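Local coordinates for protein glutathione S-transferase (Sulfitobacter, PDB 4GF0) that binds glutathione and probably catalyses its transfer to electrophilic substrates, as other glutathione S-transferases do, at residues A[13-18]-A[166-171]; A[17-22]-A[196-201]; A[97-102]-A[160-165]. One frame throughout, in Å; residues are numbered along the deposited sequence.

Overall arrangement
Contacts 1 and 2 join the thioredoxin-like N-terminal part of the chain to its helical C-terminal part; contact 3 packs two helices within the latter. Contact 1 is the middle one, about 10 Å from contact 2 and about 9 Å from contact 3, centre to centre. Contacts 2 and 3 lie about 15 Å apart. Contacts 1 and 2 share helix 14-23, and contacts 1 and 3 share helix 162-170. I13 of contact 1 and Y165 of contact 3 both line the glutathione pocket and meet at 3.6 Å, I13 CD1 to Y165 CE1. Contact 2 is farther from the ligand: the I19 side chain is about 13 Å from glutathione.

Contact 1: residues A[13-18]-A[166-171]; sequences ISVAVA and LFVVCN. With GSH (glutathione), chain D.
I13 turns CG1 away from its backbone N (chi1 -160°), and the next torsion (chi2 58°) swings CD1 across to V168 and V169. The same rotamer sets CG2 between the backbone N and the carbonyl carbon, on the glutathione side. The two branches therefore do different work. CD1 lies 3.7 Å from V169 CG2, where the two side chains run side by side and point the same way. It also sits 3.9 Å from V168 CG1. CG2 comes 3.8 Å from the glutathione sulfur SG2, and the backbone N of I13 is closer to that sulfur, at 3.4 Å.

V168 uses both methyls. Its CG1 touches I13 CA at 3.8 Å, in the turn that leads into helix 14-23. Its CG2 fits against the backbone, 3.6 Å from A16 N. That N-H is already spent on I13 O at 3.0 Å, so the methyl covers a satisfied polar group. The A16 methyl and V15 CB flank the same CG2. No hydrogen bond crosses; the contact is buried and apolar.

This is an interdomain contact of the glutathione transferase fold. It joins the first helix of the thioredoxin-like domain to helix 162-170 of the helical domain, beside the sulfur of the bound glutathione. P55, from a loop, and T68 of helix 68-78 also pack on I13. Strand 4-8 backs helix 14-23 through F8 and L6, while helix 184-194 covers helix 162-170 through F189, M190 and M193.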
ATOM      1  N   ILE A  13       3.458  12.384   1.431  1.00 15.61           N
ATOM      2  CA  ILE A  13       4.102  11.095   1.231  1.00 13.64           C
ATOM      3  C   ILE A  13       4.865  11.016  -0.096  1.00 14.30           C
ATOM      4  O   ILE A  13       5.778  10.196  -0.244  1.00 15.24           O
ATOM      5  CB  ILE A  13       3.082   9.935   1.343  1.00 14.38           C
ATOM      6  CG1 ILE A  13       3.792   8.608   1.627  1.00 16.07           C
ATOM      7  CG2 ILE A  13       2.186   9.865   0.094  1.00 16.81           C
ATOM      8  CD1 ILE A  13       4.624   8.645   2.913  1.00 20.77           C
ATOM      9  N   SER A  14       4.497  11.866  -1.055  1.00 12.32           N
ATOM     10  CA  SER A  14       5.203  11.935  -2.337  1.00 11.70           C
ATOM     11  C   SER A  14       6.689  12.198  -2.151  1.00 13.12           C
ATOM     12  O   SER A  14       7.501  11.835  -3.012  1.00 13.81           O
ATOM     13  CB  SER A  14       4.610  13.032  -3.229  1.00 16.92           C
ATOM     14  OG  SER A  14       4.584  14.293  -2.564  1.00 16.52           O
ATOM     15  N   VAL A  15       7.054  12.844  -1.046  1.00  9.97           N
ATOM     16  CA  VAL A  15       8.454  13.175  -0.802  1.00 11.98           C
ATOM     17  C   VAL A  15       9.305  11.911  -0.621  1.00 13.00           C
ATOM     18  O   VAL A  15      10.507  11.921  -0.907  1.00 12.74           O
ATOM     19  CB  VAL A  15       8.611  14.154   0.393  1.00 17.62           C
ATOM     20  CG1 VAL A  15      10.061  14.533   0.606  1.00 17.88           C
ATOM     21  CG2 VAL A  15       7.781  15.420   0.144  1.00 19.43           C
ATOM     22  N   ALA A  16       8.683  10.821  -0.174  1.00 12.63           N
ATOM     23  CA  ALA A  16       9.404   9.555  -0.032  1.00 12.52           C
ATOM     24  C   ALA A  16       9.962   9.107  -1.379  1.00 15.70           C
ATOM     25  O   ALA A  16      11.062   8.560  -1.462  1.00 11.46           O
ATOM     26  CB  ALA A  16       8.500   8.466   0.557  1.00 11.89           C
ATOM     27  N   VAL A  17       9.199   9.332  -2.441  1.00 12.42           N
ATOM     28  CA  VAL A  17       9.642   8.910  -3.760  1.00 11.12           C
ATOM     29  C   VAL A  17      10.806   9.794  -4.203  1.00 10.31           C
ATOM     30  O   VAL A  17      11.788   9.309  -4.765  1.00 10.32           O
ATOM     31  CB  VAL A  17       8.477   8.945  -4.774  1.00 12.32           C
ATOM     32  CG1 VAL A  17       8.957   8.496  -6.162  1.00 10.28           C
ATOM     33  CG2 VAL A  17       7.337   8.041  -4.298  1.00  8.97           C
ATOM     34  N   ALA A  18      10.715  11.094  -3.929  1.00 10.90           N
ATOM     35  CA  ALA A  18      11.809  11.999  -4.279  1.00 10.43           C
ATOM     36  C   ALA A  18      13.105  11.582  -3.586  1.00 10.38           C
ATOM     37  O   ALA A  18      14.180  11.562  -4.198  1.00 12.29           O
ATOM     38  CB  ALA A  18      11.449  13.424  -3.921  1.00 11.49           C
ATOM     39  N   LEU A 166       9.265   5.379   5.691  1.00 11.75           N
ATOM     40  CA  LEU A 166       9.078   5.530   7.138  1.00 15.63           C
ATOM     41  C   LEU A 166       9.434   6.934   7.590  1.00 12.76           C
ATOM     42  O   LEU A 166       8.768   7.506   8.444  1.00 14.12           O
ATOM     43  CB  LEU A 166       9.922   4.506   7.903  1.00 15.07           C
ATOM     44  CG  LEU A 166       9.787   4.561   9.425  1.00 14.96           C
ATOM     45  CD1 LEU A 166       8.359   4.214   9.843  1.00 14.41           C
ATOM     46  CD2 LEU A 166      10.796   3.604  10.051  1.00 15.39           C
ATOM     47  N   PHE A 167      10.482   7.493   7.003  1.00 12.72           N
ATOM     48  CA  PHE A 167      10.913   8.835   7.380  1.00 16.23           C
ATOM     49  C   PHE A 167       9.815   9.879   7.165  1.00 13.76           C
ATOM     50  O   PHE A 167       9.524  10.688   8.049  1.00 15.16           O
ATOM     51  CB  PHE A 167      12.151   9.220   6.581  1.00 15.51           C
ATOM     52  CG  PHE A 167      12.617  10.620   6.837  1.00 17.71           C
ATOM     53  CD1 PHE A 167      13.160  10.967   8.062  1.00 18.91           C
ATOM     54  CD2 PHE A 167      12.511  11.586   5.851  1.00 18.10           C
ATOM     55  CE1 PHE A 167      13.605  12.271   8.304  1.00 22.44           C
ATOM     56  CE2 PHE A 167      12.946  12.889   6.086  1.00 20.24           C
ATOM     57  CZ  PHE A 167      13.491  13.228   7.315  1.00 21.61           C
ATOM     58  N   VAL A 168       9.214   9.875   5.983  1.00 13.02           N
ATOM     59  CA  VAL A 168       8.193  10.871   5.695  1.00 15.86           C
ATOM     60  C   VAL A 168       6.971  10.695   6.598  1.00 15.84           C
ATOM     61  O   VAL A 168       6.387  11.673   7.062  1.00 18.41           O
ATOM     62  CB  VAL A 168       7.808  10.885   4.196  1.00 14.85           C
ATOM     63  CG1 VAL A 168       6.631  11.821   3.969  1.00 20.07           C
ATOM     64  CG2 VAL A 168       9.007  11.327   3.364  1.00 13.14           C
ATOM     65  N   VAL A 169       6.606   9.454   6.893  1.00 13.59           N
ATOM     66  CA  VAL A 169       5.488   9.212   7.800  1.00 13.71           C
ATOM     67  C   VAL A 169       5.816   9.657   9.225  1.00 16.43           C
ATOM     68  O   VAL A 169       5.007  10.323   9.875  1.00 18.82           O
ATOM     69  CB  VAL A 169       5.045   7.737   7.792  1.00 13.14           C
ATOM     70  CG1 VAL A 169       3.930   7.503   8.825  1.00 15.81           C
ATOM     71  CG2 VAL A 169       4.574   7.331   6.387  1.00 15.19           C
ATOM     72  N   CYS A 170       7.011   9.324   9.713  1.00 18.92           N
ATOM     73  CA  CYS A 170       7.366   9.707  11.085  1.00 16.40           C
ATOM     74  C   CYS A 170       7.521  11.216  11.223  1.00 18.37           C
ATOM     75  O   CYS A 170       7.402  11.784  12.316  1.00 17.79           O
ATOM     76  CB  CYS A 170       8.637   8.987  11.540  1.00 17.14           C
ATOM     77  SG  CYS A 170       8.368   7.245  11.850  1.00 24.66           S
ATOM     78  N   ASN A 171       7.769  11.878  10.105  1.00 16.64           N
ATOM     79  CA  ASN A 171       7.868  13.328  10.094  1.00 18.33           C
ATOM     80  C   ASN A 171       6.520  13.996  10.417  1.00 24.19           C
ATOM     81  O   ASN A 171       6.476  15.178  10.750  1.00 26.99           O
ATOM     82  CB  ASN A 171       8.406  13.803   8.742  1.00 21.19           C
ATOM     83  CG  ASN A 171       9.077  15.139   8.830  1.00 35.38           C
ATOM     84  OD1 ASN A 171      10.045  15.313   9.572  1.00 38.95           O
ATOM     85  ND2 ASN A 171       8.572  16.104   8.067  1.00 41.66           N
TER
HETATM   86  N1  GSH D 302      -2.168   5.316  -1.097  1.00 17.62           N
HETATM   87  CA1 GSH D 302      -1.616   6.534  -1.645  1.00 18.42           C
HETATM   88  C1  GSH D 302      -0.131   6.407  -1.776  1.00 20.22           C
HETATM   89  O11 GSH D 302       0.470   6.954  -2.741  1.00 14.13           O
HETATM   90  O12 GSH D 302       0.527   5.774  -0.907  1.00 17.94           O
HETATM   91  CB1 GSH D 302      -1.905   7.697  -0.725  1.00 17.64           C
HETATM   92  CG1 GSH D 302      -1.744   8.979  -1.547  1.00 13.14           C
HETATM   93  CD1 GSH D 302      -2.285  10.165  -0.741  1.00 16.92           C
HETATM   94  OE1 GSH D 302      -3.346  10.080  -0.121  1.00 15.45           O
HETATM   95  N2  GSH D 302      -1.514  11.405  -0.719  1.00 16.71           N
HETATM   96  CA2 GSH D 302      -2.014  12.536   0.025  1.00 17.77           C
HETATM   97  C2  GSH D 302      -2.868  13.351  -0.910  1.00 19.24           C
HETATM   98  O2  GSH D 302      -2.635  13.375  -2.111  1.00 17.38           O
HETATM   99  CB2 GSH D 302      -0.890  13.381   0.534  1.00 18.11           C
HETATM  100  SG2 GSH D 302       0.032  12.481   1.768  1.00 22.17           S
HETATM  101  N3  GSH D 302      -4.004  14.116  -0.412  1.00 16.98           N
HETATM  102  CA3 GSH D 302      -4.790  14.895  -1.362  1.00 15.92           C
HETATM  103  C3  GSH D 302      -6.263  14.827  -1.043  1.00 25.11           C
HETATM  104  O31 GSH D 302      -6.713  13.914  -0.292  1.00 22.91           O
HETATM  105  O32 GSH D 302      -7.061  15.679  -1.549  1.00 22.34           O

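Contact 2: residues A[17-22]-A[196-201]; sequences VAIAIE and RASVAA
E22 OE2 is gripped by two groups: K205 NZ forms a salt bridge with it and Y28 OH a hydrogen bond. Its carboxylate meanwhile lies against A201. This is packing of the glutathione transferase fold, with C-terminal helix 197-204 laid on helix 14-23, the first helix of the thioredoxin-like domain. The short helical segments approach to 8.3 Å between axes, at 126° between their directions.

The E22 chain bends at CG (chi2 -79°), which brings its carboxylate onto the A201 methyl. There E22 CD is 3.5 Å from A201 CB. Nearer the backbone, E22 CB meets S198 CB at 3.7 Å. Replacing E22 with an alanine would probably leave K205 without this charge partner and Y28 OH without its carboxylate, and would uncover the A201 methyl.

S198 fits its CB close to the neighbouring helix, 3.5 Å from I19 O. S198 OG bonds E23 OE2, which also forms a salt bridge with R196 NE, and rests 3.6 Å from I19 CG2. The N-cap position R196 and the first turn of helix 197-204 are thus tied to the residue just after E22.

The buried end of the contact is apolar. P164, F167 and V168 of helix 162-170 pack on I19, whose CD1 lies 4.1 Å from V199 CG2.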
ATOM      1  N   VAL A  17       9.199   9.332  -2.441  1.00 12.42           N
ATOM      2  CA  VAL A  17       9.642   8.910  -3.760  1.00 11.12           C
ATOM      3  C   VAL A  17      10.806   9.794  -4.203  1.00 10.31           C
ATOM      4  O   VAL A  17      11.788   9.309  -4.765  1.00 10.32           O
ATOM      5  CB  VAL A  17       8.477   8.945  -4.774  1.00 12.32           C
ATOM      6  CG1 VAL A  17       8.957   8.496  -6.162  1.00 10.28           C
ATOM      7  CG2 VAL A  17       7.337   8.041  -4.298  1.00  8.97           C
ATOM      8  N   ALA A  18      10.715  11.094  -3.929  1.00 10.90           N
ATOM      9  CA  ALA A  18      11.809  11.999  -4.279  1.00 10.43           C
ATOM     10  C   ALA A  18      13.105  11.582  -3.586  1.00 10.38           C
ATOM     11  O   ALA A  18      14.180  11.562  -4.198  1.00 12.29           O
ATOM     12  CB  ALA A  18      11.449  13.424  -3.921  1.00 11.49           C
ATOM     13  N   ILE A  19      12.995  11.228  -2.316  1.00 12.83           N
ATOM     14  CA  ILE A  19      14.158  10.777  -1.562  1.00 12.52           C
ATOM     15  C   ILE A  19      14.780   9.549  -2.224  1.00 12.85           C
ATOM     16  O   ILE A  19      15.999   9.472  -2.372  1.00 11.82           O
ATOM     17  CB  ILE A  19      13.781  10.478  -0.118  1.00 11.83           C
ATOM     18  CG1 ILE A  19      13.456  11.800   0.579  1.00 12.28           C
ATOM     19  CG2 ILE A  19      14.938   9.771   0.620  1.00 13.63           C
ATOM     20  CD1 ILE A  19      12.785  11.630   1.963  1.00 13.64           C
ATOM     21  N   ALA A  20      13.948   8.598  -2.636  1.00 11.21           N
ATOM     22  CA  ALA A  20      14.460   7.403  -3.295  1.00 13.80           C
ATOM     23  C   ALA A  20      15.146   7.723  -4.617  1.00 11.16           C
ATOM     24  O   ALA A  20      16.180   7.131  -4.942  1.00 10.90           O
ATOM     25  CB  ALA A  20      13.352   6.379  -3.501  1.00  9.22           C
ATOM     26  N   ILE A  21      14.576   8.655  -5.380  1.00  9.38           N
ATOM     27  CA  ILE A  21      15.172   9.026  -6.655  1.00  9.50           C
ATOM     28  C   ILE A  21      16.535   9.667  -6.417  1.00 12.78           C
ATOM     29  O   ILE A  21      17.485   9.419  -7.161  1.00 13.73           O
ATOM     30  CB  ILE A  21      14.271   9.975  -7.465  1.00 10.57           C
ATOM     31  CG1 ILE A  21      12.963   9.257  -7.807  1.00 10.73           C
ATOM     32  CG2 ILE A  21      14.968  10.343  -8.773  1.00 12.51           C
ATOM     33  CD1 ILE A  21      11.890  10.152  -8.431  1.00 14.62           C
ATOM     34  N   GLU A  22      16.636  10.480  -5.367  1.00 11.77           N
ATOM     35  CA  GLU A  22      17.924  11.063  -5.004  1.00 13.87           C
ATOM     36  C   GLU A  22      18.940   9.989  -4.611  1.00 13.72           C
ATOM     37  O   GLU A  22      20.115  10.067  -4.989  1.00 14.40           O
ATOM     38  CB  GLU A  22      17.768  12.068  -3.853  1.00 15.01           C
ATOM     39  CG  GLU A  22      16.838  13.237  -4.150  1.00 15.34           C
ATOM     40  CD  GLU A  22      17.478  14.321  -4.994  1.00 24.29           C
ATOM     41  OE1 GLU A  22      18.677  14.200  -5.343  1.00 25.94           O
ATOM     42  OE2 GLU A  22      16.779  15.314  -5.307  1.00 21.74           O
ATOM     43  N   ARG A 196      21.400  12.263   5.717  1.00 14.51           N
ATOM     44  CA  ARG A 196      21.675  11.664   4.409  1.00 15.13           C
ATOM     45  C   ARG A 196      21.611  12.691   3.287  1.00 13.06           C
ATOM     46  O   ARG A 196      20.838  13.656   3.344  1.00 13.59           O
ATOM     47  CB  ARG A 196      20.701  10.510   4.105  1.00 15.27           C
ATOM     48  CG  ARG A 196      20.930   9.254   4.953  1.00 18.60           C
ATOM     49  CD  ARG A 196      20.015   8.105   4.513  1.00 16.41           C
ATOM     50  NE  ARG A 196      20.472   7.443   3.284  1.00 15.86           N
ATOM     51  CZ  ARG A 196      21.299   6.400   3.245  1.00 19.04           C
ATOM     52  NH1 ARG A 196      21.792   5.890   4.368  1.00 15.63           N
ATOM     53  NH2 ARG A 196      21.649   5.866   2.075  1.00 13.71           N
ATOM     54  N   ALA A 197      22.427  12.479   2.261  1.00 13.56           N
ATOM     55  CA  ALA A 197      22.459  13.398   1.127  1.00 14.21           C
ATOM     56  C   ALA A 197      21.103  13.534   0.429  1.00 15.36           C
ATOM     57  O   ALA A 197      20.726  14.628  -0.005  1.00 15.35           O
ATOM     58  CB  ALA A 197      23.536  12.968   0.134  1.00 13.53           C
ATOM     59  N   SER A 198      20.371  12.431   0.323  1.00 12.79           N
ATOM     60  CA  SER A 198      19.090  12.432  -0.378  1.00 14.12           C
ATOM     61  C   SER A 198      18.093  13.348   0.309  1.00 18.08           C
ATOM     62  O   SER A 198      17.345  14.072  -0.344  1.00 15.54           O
ATOM     63  CB  SER A 198      18.531  11.021  -0.427  1.00 13.50           C
ATOM     64  OG  SER A 198      18.427  10.509   0.895  1.00 16.26           O
ATOM     65  N   VAL A 199      18.086  13.316   1.634  1.00 17.07           N
ATOM     66  CA  VAL A 199      17.137  14.109   2.405  1.00 17.16           C
ATOM     67  C   VAL A 199      17.523  15.585   2.380  1.00 19.10           C
ATOM     68  O   VAL A 199      16.661  16.459   2.271  1.00 19.71           O
ATOM     69  CB  VAL A 199      17.046  13.592   3.850  1.00 16.31           C
ATOM     70  CG1 VAL A 199      16.217  14.535   4.714  1.00 18.29           C
ATOM     71  CG2 VAL A 199      16.435  12.186   3.848  1.00 16.41           C
ATOM     72  N   ALA A 200      18.818  15.871   2.472  1.00 16.70           N
ATOM     73  CA  ALA A 200      19.277  17.247   2.309  1.00 19.64           C
ATOM     74  C   ALA A 200      18.882  17.796   0.936  1.00 19.97           C
ATOM     75  O   ALA A 200      18.524  18.971   0.807  1.00 20.97           O
ATOM     76  CB  ALA A 200      20.773  17.343   2.501  1.00 18.38           C
ATOM     77  N   ALA A 201      18.950  16.942  -0.083  1.00 17.91           N
ATOM     78  CA  ALA A 201      18.607  17.343  -1.446  1.00 20.05           C
ATOM     79  C   ALA A 201      17.138  17.727  -1.591  1.00 21.58           C
ATOM     80  O   ALA A 201      16.818  18.729  -2.246  1.00 24.24           O
ATOM     81  CB  ALA A 201      18.963  16.249  -2.432  1.00 23.19           C
TER

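Contact 3: residues A[97-102]-A[160-165]; sequences SAMYYL and SLADPY
L102 and M99 pack on the Y165 ring from the same side, L102 over the face and M99 obliquely past CD2 and CE2, and this is the tightly packed part of the contact. L102 CB makes a CH-pi contact of 4.1 Å to the ring centroid, 21° off the normal. It sits toward the rim of the ring. L102 CD1 reaches farther along, 3.7 Å from Y165 CD1, as the two side chains slide past each other in opposite directions. M99 CB is 3.9 Å from Y165 CD2, and M99 O is 3.6 Å from Y165 CE2. The Y165 first torsion (chi1 -151°) points CG away from the backbone N and carries the ring across to helix 89-111.

The far end is thinner. A98 and A162 meet through a single pair of methyls, CB to CB at 3.9 Å. M99 turns at its thioether (chi3 67°), and SD and CE both lie against L161 CB. S97, beyond A98, is partly exposed and lies at the second subunit: its OG bonds T66 OG1 there. Y100 of that subunit stacks on Y100 of this chain, so helix 89-111 also forms part of the dimer interface.

Helix 162-170 begins with a capping box, as in many glutathione transferases. S160 N donates to D163 OD2 at 2.7 Å, on the anti lone pair, while A162 N gives a longer bond to S160 OG.

No hydrogen bond crosses between the segments. The polar groups at this helix start bond within the capping box and to V154, not across to helix 89-111, and shape and apolar contact join the two helices. Y165, which lines the glutathione pocket, is positioned here by its ring carbons, not by a bond to its hydroxyl across this contact.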
ATOM      1  N   SER A  97       6.981  -5.432   4.106  1.00 12.45           N
ATOM      2  CA  SER A  97       6.008  -5.491   5.186  1.00 11.21           C
ATOM      3  C   SER A  97       5.913  -4.119   5.816  1.00 11.75           C
ATOM      4  O   SER A  97       4.822  -3.641   6.115  1.00 13.87           O
ATOM      5  CB  SER A  97       6.431  -6.503   6.247  1.00 14.33           C
ATOM      6  OG  SER A  97       5.541  -6.453   7.353  1.00 22.39           O
ATOM      7  N   ALA A  98       7.064  -3.481   6.014  1.00 12.84           N
ATOM      8  CA  ALA A  98       7.076  -2.142   6.591  1.00 15.16           C
ATOM      9  C   ALA A  98       6.338  -1.184   5.667  1.00 13.30           C
ATOM     10  O   ALA A  98       5.548  -0.356   6.121  1.00 13.13           O
ATOM     11  CB  ALA A  98       8.509  -1.667   6.808  1.00 14.97           C
ATOM     12  N   MET A  99       6.585  -1.308   4.367  1.00  9.89           N
ATOM     13  CA  MET A  99       5.959  -0.415   3.390  1.00 11.48           C
ATOM     14  C   MET A  99       4.441  -0.584   3.340  1.00 12.88           C
ATOM     15  O   MET A  99       3.705   0.395   3.345  1.00 12.55           O
ATOM     16  CB  MET A  99       6.590  -0.587   2.004  1.00 13.94           C
ATOM     17  CG  MET A  99       8.078  -0.242   1.990  1.00  8.85           C
ATOM     18  SD  MET A  99       8.949  -0.950   0.566  1.00 13.43           S
ATOM     19  CE  MET A  99       8.203  -0.033  -0.770  1.00 15.19           C
ATOM     20  N   TYR A 100       3.967  -1.820   3.304  1.00  9.96           N
ATOM     21  CA  TYR A 100       2.524  -2.036   3.285  1.00 12.94           C
ATOM     22  C   TYR A 100       1.872  -1.632   4.595  1.00 15.23           C
ATOM     23  O   TYR A 100       0.735  -1.169   4.587  1.00 13.68           O
ATOM     24  CB  TYR A 100       2.171  -3.479   2.926  1.00 12.46           C
ATOM     25  CG  TYR A 100       2.156  -3.725   1.431  1.00 11.78           C
ATOM     26  CD1 TYR A 100       1.010  -3.499   0.685  1.00 11.52           C
ATOM     27  CD2 TYR A 100       3.288  -4.184   0.773  1.00 11.48           C
ATOM     28  CE1 TYR A 100       0.986  -3.721  -0.685  1.00  9.96           C
ATOM     29  CE2 TYR A 100       3.280  -4.404  -0.601  1.00 13.24           C
ATOM     30  CZ  TYR A 100       2.122  -4.177  -1.316  1.00 14.43           C
ATOM     31  OH  TYR A 100       2.101  -4.410  -2.664  1.00 12.12           O
ATOM     32  N   TYR A 101       2.576  -1.810   5.713  1.00 10.45           N
ATOM     33  CA  TYR A 101       2.056  -1.339   7.000  1.00 13.14           C
ATOM     34  C   TYR A 101       1.843   0.173   6.960  1.00 12.82           C
ATOM     35  O   TYR A 101       0.824   0.694   7.420  1.00 14.17           O
ATOM     36  CB  TYR A 101       2.999  -1.691   8.158  1.00 11.82           C
ATOM     37  CG  TYR A 101       2.507  -1.143   9.475  1.00 16.61           C
ATOM     38  CD1 TYR A 101       1.510  -1.792  10.183  1.00 18.23           C
ATOM     39  CD2 TYR A 101       3.023   0.034   9.996  1.00 20.85           C
ATOM     40  CE1 TYR A 101       1.044  -1.297  11.378  1.00 19.38           C
ATOM     41  CE2 TYR A 101       2.562   0.541  11.207  1.00 18.99           C
ATOM     42  CZ  TYR A 101       1.576  -0.135  11.888  1.00 20.10           C
ATOM     43  OH  TYR A 101       1.102   0.355  13.081  1.00 21.67           O
ATOM     44  N   LEU A 102       2.825   0.886   6.426  1.00 12.56           N
ATOM     45  CA  LEU A 102       2.708   2.331   6.308  1.00 14.43           C
ATOM     46  C   LEU A 102       1.545   2.700   5.381  1.00 14.37           C
ATOM     47  O   LEU A 102       0.743   3.577   5.708  1.00 15.90           O
ATOM     48  CB  LEU A 102       4.033   2.943   5.813  1.00 11.80           C
ATOM     49  CG  LEU A 102       5.181   2.778   6.826  1.00 11.39           C
ATOM     50  CD1 LEU A 102       6.491   3.286   6.209  1.00 13.97           C
ATOM     51  CD2 LEU A 102       4.908   3.498   8.147  1.00 15.95           C
ATOM     52  N   SER A 160      17.116   0.912   2.929  1.00 14.51           N
ATOM     53  CA  SER A 160      16.280   0.276   1.909  1.00  9.33           C
ATOM     54  C   SER A 160      15.110   1.175   1.566  1.00 11.25           C
ATOM     55  O   SER A 160      14.947   2.242   2.154  1.00 11.64           O
ATOM     56  CB  SER A 160      15.740  -1.073   2.414  1.00  9.52           C
ATOM     57  OG  SER A 160      14.758  -0.885   3.426  1.00 13.28           O
ATOM     58  N   LEU A 161      14.272   0.729   0.630  1.00 10.22           N
ATOM     59  CA  LEU A 161      13.062   1.477   0.294  1.00  8.62           C
ATOM     60  C   LEU A 161      12.144   1.773   1.470  1.00 10.55           C
ATOM     61  O   LEU A 161      11.379   2.735   1.421  1.00 11.59           O
ATOM     62  CB  LEU A 161      12.229   0.732  -0.751  1.00 10.79           C
ATOM     63  CG  LEU A 161      12.850   0.506  -2.120  1.00 15.50           C
ATOM     64  CD1 LEU A 161      11.802  -0.249  -2.939  1.00  9.37           C
ATOM     65  CD2 LEU A 161      13.229   1.843  -2.787  1.00 12.04           C
ATOM     66  N   ALA A 162      12.194   0.955   2.518  1.00 12.65           N
ATOM     67  CA  ALA A 162      11.298   1.181   3.645  1.00 11.94           C
ATOM     68  C   ALA A 162      11.648   2.475   4.366  1.00 14.86           C
ATOM     69  O   ALA A 162      10.788   3.102   4.978  1.00 13.25           O
ATOM     70  CB  ALA A 162      11.316   0.004   4.616  1.00 11.80           C
ATOM     71  N   ASP A 163      12.909   2.888   4.273  1.00 11.60           N
ATOM     72  CA  ASP A 163      13.396   4.029   5.039  1.00 15.63           C
ATOM     73  C   ASP A 163      12.866   5.402   4.593  1.00 14.07           C
ATOM     74  O   ASP A 163      12.402   6.167   5.437  1.00 13.75           O
ATOM     75  CB  ASP A 163      14.922   3.984   5.155  1.00 14.34           C
ATOM     76  CG  ASP A 163      15.393   2.741   5.879  1.00 12.83           C
ATOM     77  OD1 ASP A 163      14.950   2.543   7.034  1.00 15.83           O
ATOM     78  OD2 ASP A 163      16.168   1.949   5.284  1.00 15.65           O
ATOM     79  N   PRO A 164      12.909   5.718   3.285  1.00 13.98           N
ATOM     80  CA  PRO A 164      12.295   6.996   2.902  1.00 14.12           C
ATOM     81  C   PRO A 164      10.812   7.035   3.237  1.00 12.39           C
ATOM     82  O   PRO A 164      10.294   8.065   3.654  1.00 13.91           O
ATOM     83  CB  PRO A 164      12.444   7.009   1.379  1.00 12.13           C
ATOM     84  CG  PRO A 164      13.653   6.185   1.128  1.00 18.80           C
ATOM     85  CD  PRO A 164      13.604   5.088   2.143  1.00 12.87           C
ATOM     86  N   TYR A 165      10.142   5.910   3.026  1.00 13.38           N
ATOM     87  CA  TYR A 165       8.729   5.777   3.340  1.00 13.16           C
ATOM     88  C   TYR A 165       8.498   6.042   4.828  1.00 13.80           C
ATOM     89  O   TYR A 165       7.649   6.866   5.192  1.00 12.26           O
ATOM     90  CB  TYR A 165       8.242   4.371   2.947  1.00  9.19           C
ATOM     91  CG  TYR A 165       6.789   4.268   2.559  1.00 10.73           C
ATOM     92  CD1 TYR A 165       5.839   5.162   3.049  1.00 14.20           C
ATOM     93  CD2 TYR A 165       6.359   3.254   1.717  1.00 12.78           C
ATOM     94  CE1 TYR A 165       4.487   5.054   2.689  1.00 12.20           C
ATOM     95  CE2 TYR A 165       5.031   3.142   1.347  1.00 16.29           C
ATOM     96  CZ  TYR A 165       4.100   4.032   1.836  1.00 13.61           C
ATOM     97  OH  TYR A 165       2.785   3.881   1.456  1.00 12.42           O
TER